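Local coordinates for protein disulphide isomerase (Xylella fastidiosa, PDB 3FK8) that adopts a thioredoxin-like fold and probably acts as a disulphide isomerase, reshuffling or exchanging disulphide bonds in protein substrates, at residues A[28-33]-A[63-68]; A[34-39]-A[69-74]. One frame throughout, in Å; residues are numbered along the deposited sequence. Where two conformers were deposited one is given.

Contact 1. Residues A[28-33]-A[63-68]; sequences THKPTL and HFEVVK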
loop_
_atom_site.group_PDB
_atom_site.type_symbol
_atom_site.label_atom_id
_atom_site.label_comp_id
_atom_site.label_asym_id
_atom_site.label_seq_id
_atom_site.Cartn_x
_atom_site.Cartn_y
_atom_site.Cartn_z
ATOM N N THR A 28 -15.513 8.326 5.979
ATOM C CA THR A 28 -15.710 7.164 6.862
ATOM C C THR A 28 -14.911 7.245 8.168
ATOM O O THR A 28 -15.028 6.362 9.035
ATOM C CB THR A 28 -15.363 5.841 6.130
ATOM O OG1 THR A 28 -13.965 5.832 5.805
ATOM C CG2 THR A 28 -16.195 5.673 4.863
ATOM N N HIS A 29 -14.085 8.286 8.305
ATOM C CA HIS A 29 -13.163 8.449 9.447
ATOM C C HIS A 29 -12.222 7.243 9.570
ATOM O O HIS A 29 -12.071 6.642 10.632
ATOM C CB HIS A 29 -13.903 8.687 10.772
ATOM C CG HIS A 29 -13.044 9.316 11.829
ATOM N ND1 HIS A 29 -12.299 10.457 11.609
ATOM C CD2 HIS A 29 -12.821 8.974 13.124
ATOM C CE1 HIS A 29 -11.643 10.780 12.712
ATOM N NE2 HIS A 29 -11.934 9.887 13.644
ATOM N N LYS A 30 -11.643 6.870 8.436
ATOM C CA LYS A 30 -10.657 5.801 8.388
ATOM C C LYS A 30 -9.366 6.296 7.769
ATOM O O LYS A 30 -9.375 7.192 6.925
ATOM C CB LYS A 30 -11.145 4.628 7.549
ATOM C CG LYS A 30 -12.269 3.828 8.189
ATOM C CD LYS A 30 -12.986 3.062 7.133
ATOM C CE LYS A 30 -12.266 1.807 6.768
ATOM N NZ LYS A 30 -13.214 0.865 6.123
ATOM N N PRO A 31 -8.246 5.740 8.217
ATOM C CA PRO A 31 -6.981 6.006 7.508
ATOM C C PRO A 31 -6.974 5.369 6.111
ATOM O O PRO A 31 -7.726 4.400 5.833
ATOM C CB PRO A 31 -5.952 5.326 8.413
ATOM C CG PRO A 31 -6.684 4.246 9.112
ATOM C CD PRO A 31 -8.087 4.743 9.295
ATOM N N THR A 32 -6.141 5.913 5.239
ATOM C CA THR A 32 -5.928 5.368 3.906
ATOM C C THR A 32 -4.552 4.716 3.833
ATOM O O THR A 32 -3.567 5.260 4.331
ATOM C CB THR A 32 -6.026 6.474 2.872
ATOM O OG1 THR A 32 -7.332 7.040 2.938
ATOM C CG2 THR A 32 -5.748 5.963 1.438
ATOM N N LEU A 33 -4.505 3.531 3.243
ATOM C CA LEU A 33 -3.280 2.807 3.015
ATOM C C LEU A 33 -2.883 2.935 1.548
ATOM O O LEU A 33 -3.625 2.536 0.660
ATOM C CB LEU A 33 -3.580 1.366 3.334
ATOM C CG LEU A 33 -2.501 0.358 3.191
ATOM C CD1 LEU A 33 -1.389 0.677 4.198
ATOM C CD2 LEU A 33 -3.021 -1.068 3.409
ATOM N N HIS A 63 -10.446 -1.548 8.488
ATOM C CA HIS A 63 -9.669 -0.442 9.031
ATOM C C HIS A 63 -9.177 0.601 8.074
ATOM O O HIS A 63 -8.875 1.710 8.533
ATOM C CB HIS A 63 -8.484 -0.990 9.795
ATOM C CG HIS A 63 -8.889 -1.664 11.043
ATOM N ND1 HIS A 63 -8.987 -3.028 11.130
ATOM C CD2 HIS A 63 -9.295 -1.172 12.238
ATOM C CE1 HIS A 63 -9.417 -3.357 12.337
ATOM N NE2 HIS A 63 -9.589 -2.252 13.029
ATOM N N PHE A 64 -9.107 0.315 6.777
ATOM C CA PHE A 64 -8.458 1.220 5.818
ATOM C C PHE A 64 -9.243 1.406 4.565
ATOM O O PHE A 64 -10.002 0.516 4.140
ATOM C CB PHE A 64 -7.109 0.620 5.359
ATOM C CG PHE A 64 -6.117 0.410 6.466
ATOM C CD1 PHE A 64 -5.356 1.492 6.925
ATOM C CD2 PHE A 64 -5.901 -0.886 7.005
ATOM C CE1 PHE A 64 -4.449 1.302 7.947
ATOM C CE2 PHE A 64 -4.989 -1.073 8.030
ATOM C CZ PHE A 64 -4.242 0.031 8.490
ATOM N N GLU A 65 -9.062 2.563 3.952
ATOM C CA GLU A 65 -9.303 2.704 2.509
ATOM C C GLU A 65 -7.976 2.358 1.870
ATOM O O GLU A 65 -6.931 2.529 2.520
ATOM C CB GLU A 65 -9.707 4.140 2.184
ATOM C CG GLU A 65 -11.063 4.559 2.815
ATOM C CD GLU A 65 -12.238 3.740 2.333
ATOM O OE1 GLU A 65 -12.290 3.362 1.136
ATOM O OE2 GLU A 65 -13.126 3.435 3.173
ATOM N N VAL A 66 -7.967 1.763 0.694
ATOM C CA VAL A 66 -6.682 1.271 0.128
ATOM C C VAL A 66 -6.537 1.692 -1.331
ATOM O O VAL A 66 -7.504 1.661 -2.110
ATOM C CB VAL A 66 -6.639 -0.249 0.111
ATOM C CG1 VAL A 66 -5.313 -0.773 -0.445
ATOM C CG2 VAL A 66 -6.877 -0.825 1.468
ATOM N N VAL A 67 -5.323 2.101 -1.696
ATOM C CA VAL A 67 -4.957 2.432 -3.088
ATOM C C VAL A 67 -3.626 1.794 -3.390
ATOM O O VAL A 67 -2.687 1.977 -2.618
ATOM C CB VAL A 67 -4.790 3.952 -3.339
ATOM C CG1 VAL A 67 -4.329 4.249 -4.785
ATOM C CG2 VAL A 67 -6.071 4.687 -3.045
ATOM N N LYS A 68 -3.543 1.084 -4.520
ATOM C CA LYS A 68 -2.271 0.552 -5.032
ATOM C C LYS A 68 -1.700 1.474 -6.069
ATOM O O LYS A 68 -2.450 1.845 -6.983
ATOM C CB LYS A 68 -2.433 -0.851 -5.597
ATOM C CG LYS A 68 -2.430 -1.938 -4.511
ATOM C CD LYS A 68 -2.496 -3.341 -5.127
ATOM C CE LYS A 68 -3.935 -3.744 -5.364
ATOM N NZ LYS A 68 -4.098 -5.166 -5.859
#

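Contact 2. Residues A[34-39]-A[69-74]; sequences LVFGAN and IDVGNF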
loop_
_atom_site.group_PDB
_atom_site.type_symbol
_atom_site.label_atom_id
_atom_site.label_comp_id
_atom_site.label_asym_id
_atom_site.label_seq_id
_atom_site.Cartn_x
_atom_site.Cartn_y
_atom_site.Cartn_z
ATOM N N LEU A 34 -1.745 3.563 1.326
ATOM C CA LEU A 34 -1.162 3.647 -0.011
ATOM C C LEU A 34 -0.080 2.560 -0.143
ATOM O O LEU A 34 0.847 2.519 0.677
ATOM C CB LEU A 34 -0.510 4.992 -0.199
ATOM C CG LEU A 34 -1.337 6.247 0.011
ATOM C CD1 LEU A 34 -0.582 7.521 -0.325
ATOM C CD2 LEU A 34 -2.633 6.166 -0.776
ATOM N N VAL A 35 -0.237 1.699 -1.137
ATOM C CA VAL A 35 0.694 0.589 -1.340
ATOM C C VAL A 35 1.423 0.821 -2.632
ATOM O O VAL A 35 0.816 0.804 -3.718
ATOM C CB VAL A 35 -0.009 -0.794 -1.378
ATOM C CG1 VAL A 35 1.027 -1.883 -1.432
ATOM C CG2 VAL A 35 -0.959 -0.939 -0.169
ATOM N N PHE A 36 2.722 1.117 -2.527
ATOM C CA PHE A 36 3.567 1.389 -3.713
ATOM C C PHE A 36 4.293 0.120 -4.135
ATOM O O PHE A 36 4.965 -0.520 -3.324
ATOM C CB PHE A 36 4.601 2.444 -3.361
ATOM C CG PHE A 36 4.035 3.811 -3.107
ATOM C CD1 PHE A 36 4.079 4.790 -4.123
ATOM C CD2 PHE A 36 3.464 4.153 -1.880
ATOM C CE1 PHE A 36 3.557 6.070 -3.878
ATOM C CE2 PHE A 36 2.956 5.451 -1.662
ATOM C CZ PHE A 36 3.009 6.373 -2.627
ATOM N N GLY A 37 4.220 -0.233 -5.416
ATOM C CA GLY A 37 4.854 -1.458 -5.866
ATOM C C GLY A 37 4.750 -1.561 -7.369
ATOM O O GLY A 37 4.435 -0.577 -8.066
ATOM N N ALA A 38 4.986 -2.758 -7.901
ATOM C CA ALA A 38 4.928 -2.953 -9.336
ATOM C C ALA A 38 4.716 -4.430 -9.589
ATOM O O ALA A 38 5.088 -5.292 -8.779
ATOM C CB ALA A 38 6.198 -2.486 -10.021
ATOM N N ASN A 39 4.223 -4.765 -10.783
ATOM C CA ASN A 39 3.908 -6.150 -11.110
ATOM C C ASN A 39 5.116 -7.044 -11.299
ATOM O O ASN A 39 4.995 -8.251 -11.104
ATOM C CB ASN A 39 3.012 -6.187 -12.359
ATOM C CG ASN A 39 1.640 -5.619 -12.093
ATOM O OD1 ASN A 39 1.061 -5.824 -11.034
ATOM N ND2 ASN A 39 1.124 -4.859 -13.038
ATOM N N ILE A 69 -0.450 1.895 -5.910
ATOM C CA ILE A 69 0.201 2.838 -6.810
ATOM C C ILE A 69 1.353 2.121 -7.532
ATOM O O ILE A 69 2.333 1.683 -6.895
ATOM C CB ILE A 69 0.757 4.079 -6.047
ATOM C CG1 ILE A 69 -0.436 4.773 -5.389
ATOM C CG2 ILE A 69 1.465 4.987 -6.970
ATOM C CD1 ILE A 69 -0.156 5.437 -4.143
ATOM N N ASP A 70 1.216 1.973 -8.846
ATOM C CA ASP A 70 2.267 1.412 -9.686
ATOM C C ASP A 70 3.450 2.365 -9.798
ATOM O O ASP A 70 3.282 3.504 -10.184
ATOM C CB ASP A 70 1.681 1.185 -11.085
ATOM C CG ASP A 70 2.712 0.607 -12.039
ATOM O OD1 ASP A 70 3.558 -0.173 -11.613
ATOM O OD2 ASP A 70 2.614 0.928 -13.239
ATOM N N VAL A 71 4.651 1.870 -9.492
ATOM C CA VAL A 71 5.850 2.670 -9.695
ATOM C C VAL A 71 6.659 2.165 -10.864
ATOM O O VAL A 71 7.724 2.721 -11.144
ATOM C CB VAL A 71 6.719 2.849 -8.438
ATOM C CG1 VAL A 71 5.915 3.594 -7.342
ATOM C CG2 VAL A 71 7.293 1.543 -7.930
ATOM N N GLY A 72 6.152 1.189 -11.608
ATOM C CA GLY A 72 6.867 0.708 -12.801
ATOM C C GLY A 72 8.252 0.203 -12.439
ATOM O O GLY A 72 8.483 -0.319 -11.345
ATOM N N ASN A 73 9.191 0.433 -13.357
ATOM C CA ASN A 73 10.615 0.118 -13.079
ATOM C C ASN A 73 11.260 1.287 -12.362
ATOM O O ASN A 73 12.195 1.891 -12.861
ATOM C CB ASN A 73 11.363 -0.235 -14.375
ATOM C CG ASN A 73 10.875 -1.528 -14.964
ATOM O OD1 ASN A 73 10.433 -1.578 -16.114
ATOM N ND2 ASN A 73 10.912 -2.574 -14.169
ATOM N N PHE A 74 10.714 1.634 -11.197
ATOM C CA PHE A 74 11.103 2.869 -10.535
ATOM C C PHE A 74 11.075 4.048 -11.518
ATOM O O PHE A 74 11.994 4.888 -11.525
ATOM C CB PHE A 74 12.461 2.756 -9.812
ATOM C CG PHE A 74 12.460 1.699 -8.764
ATOM C CD1 PHE A 74 11.905 1.988 -7.512
ATOM C CD2 PHE A 74 13.012 0.440 -8.995
ATOM C CE1 PHE A 74 11.883 1.023 -6.523
ATOM C CE2 PHE A 74 12.983 -0.512 -7.968
ATOM C CZ PHE A 74 12.419 -0.204 -6.747
HETATM O O HOH W 1 3.886 -2.679 -12.701
#

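Contact 1. Residues A[28-33]-A[63-68]
Pro31 lies across the path of the chain as it leaves helix 54-63, with CD and CG set against the carbonyl oxygen of His63: Pro31 CD sits 3.2 Å from His63 O. Its CG is the next bump along. It meets the Phe64 ring at CD1, 3.8 Å away, the two side chains crossing at roughly a right angle. On the far side of that bump Leu33 CB comes to 4.0 Å from the same Phe64 CD1, so this corner of the ring lodges in the notch between proline and leucine. Helix 121-132 covers the side of the sheet that carries Leu33 and also meets Phe64: Phe128 packs on Leu33, Ile131 and Thr132 on Phe64. Here two parallel neighbours of the thioredoxin fold, strands 32-37 and 65-70, begin to pair, with helices 42-51 and 54-63 in the crossover between them. Backbone bonds run from Glu65 N to Pro31 O, from Leu33 N to Glu65 O (2.7 Å and almost straight, 174°) and from Val67 N to Leu33 O. On the opposite face of the sheet Thr32 turns OG1 to the base of the Glu65 side chain, 3.8 Å from its CB, and helix 14-28 lies over the pair, Ala21 and Leu22 against Thr32 and Ala24 against Glu65. Farther out, in the conformer given, of the two deposited, the Lys30 chain kinks at chi3 (81°), lays CE on the Phe64 backbone, 3.5 Å from Phe64 N, and gives NZ to Ala61 O. Glu65, folded back at chi2 (-62°), brings OE2 within 3.9 Å of that Lys30 NZ, a long and doubtful salt bridge. Thr28 OG1 also faces that carboxylate, but bonds to Ala24 O of its own helix.

Contact 2. Residues A[34-39]-A[69-74]
Ile69 and Phe36 lie side by side and point the same way from adjacent parallel strands, 65-70 and 32-37, in the sheet of the thioredoxin fold. Ile69 N gives a hydrogen bond to Val35 O (2.8 Å), and Ile69 O takes one from Gly37 N (3.1 Å), so the residue grips the neighbouring strand on both sides of Phe36. Its side chain, with chi2 at 148° and thus short of full extension, carries CD1 over one face of the Phe36 ring, 3.9 Å from the centroid and 22° off the normal: a CH-pi contact displaced toward the rim. Leu34 CB touches the same methyl, and Val18 and Leu80 pack on Ile69 from helices 14-28 and 78-83. Asp70 points to the other face. There its OD2 is salt-bridged to Arg76, while OD1 accepts from a water (2.8 Å) that in turn accepts from Asn39 N (2.9 Å), bridging the two stretches just beyond the ends of their strands. Val71 closes the ladder, its N bonded to Gly37 O at 2.8 Å. Its CG1 reaches the edge of the Phe36 ring, in the ring plane, next to CD1. Gly72 then turns the chain with a positive phi: its N bonds to Asp70 OD1 from above the carboxylate plane, 66° out of it, making an Asx turn. Gly72 O accepts from Trp40 NE1, and Ala38 CB, just past the end of strand 32-37, lies 3.4 Å from that Gly72 O.

How the contacts relate
Contacts 1 and 2 are successive halves of one parallel strand pair, 32-37 with 65-70, their centres about 18 Å apart on opposite sides of the chain's centre. They join directly: Val67 O lies 2.9 Å from Val35 N, a probable hydrogen bond that carries the ladder unbroken from one to the other, and Val67 CB packs 4.0 Å from Leu34 CD2. The far end of contact 2 runs toward the start of helix 42-51, where Cys41 and Cys44, modelled as free thiols, fit a CxxC of thioredoxin type and are probably the redox pair, as in relatives; Gly37 touches this motif. At contact 1, the other end, a formic acid molecule, probably from the crystallisation liquor, lies about 4 Å from the Pro31 side chain.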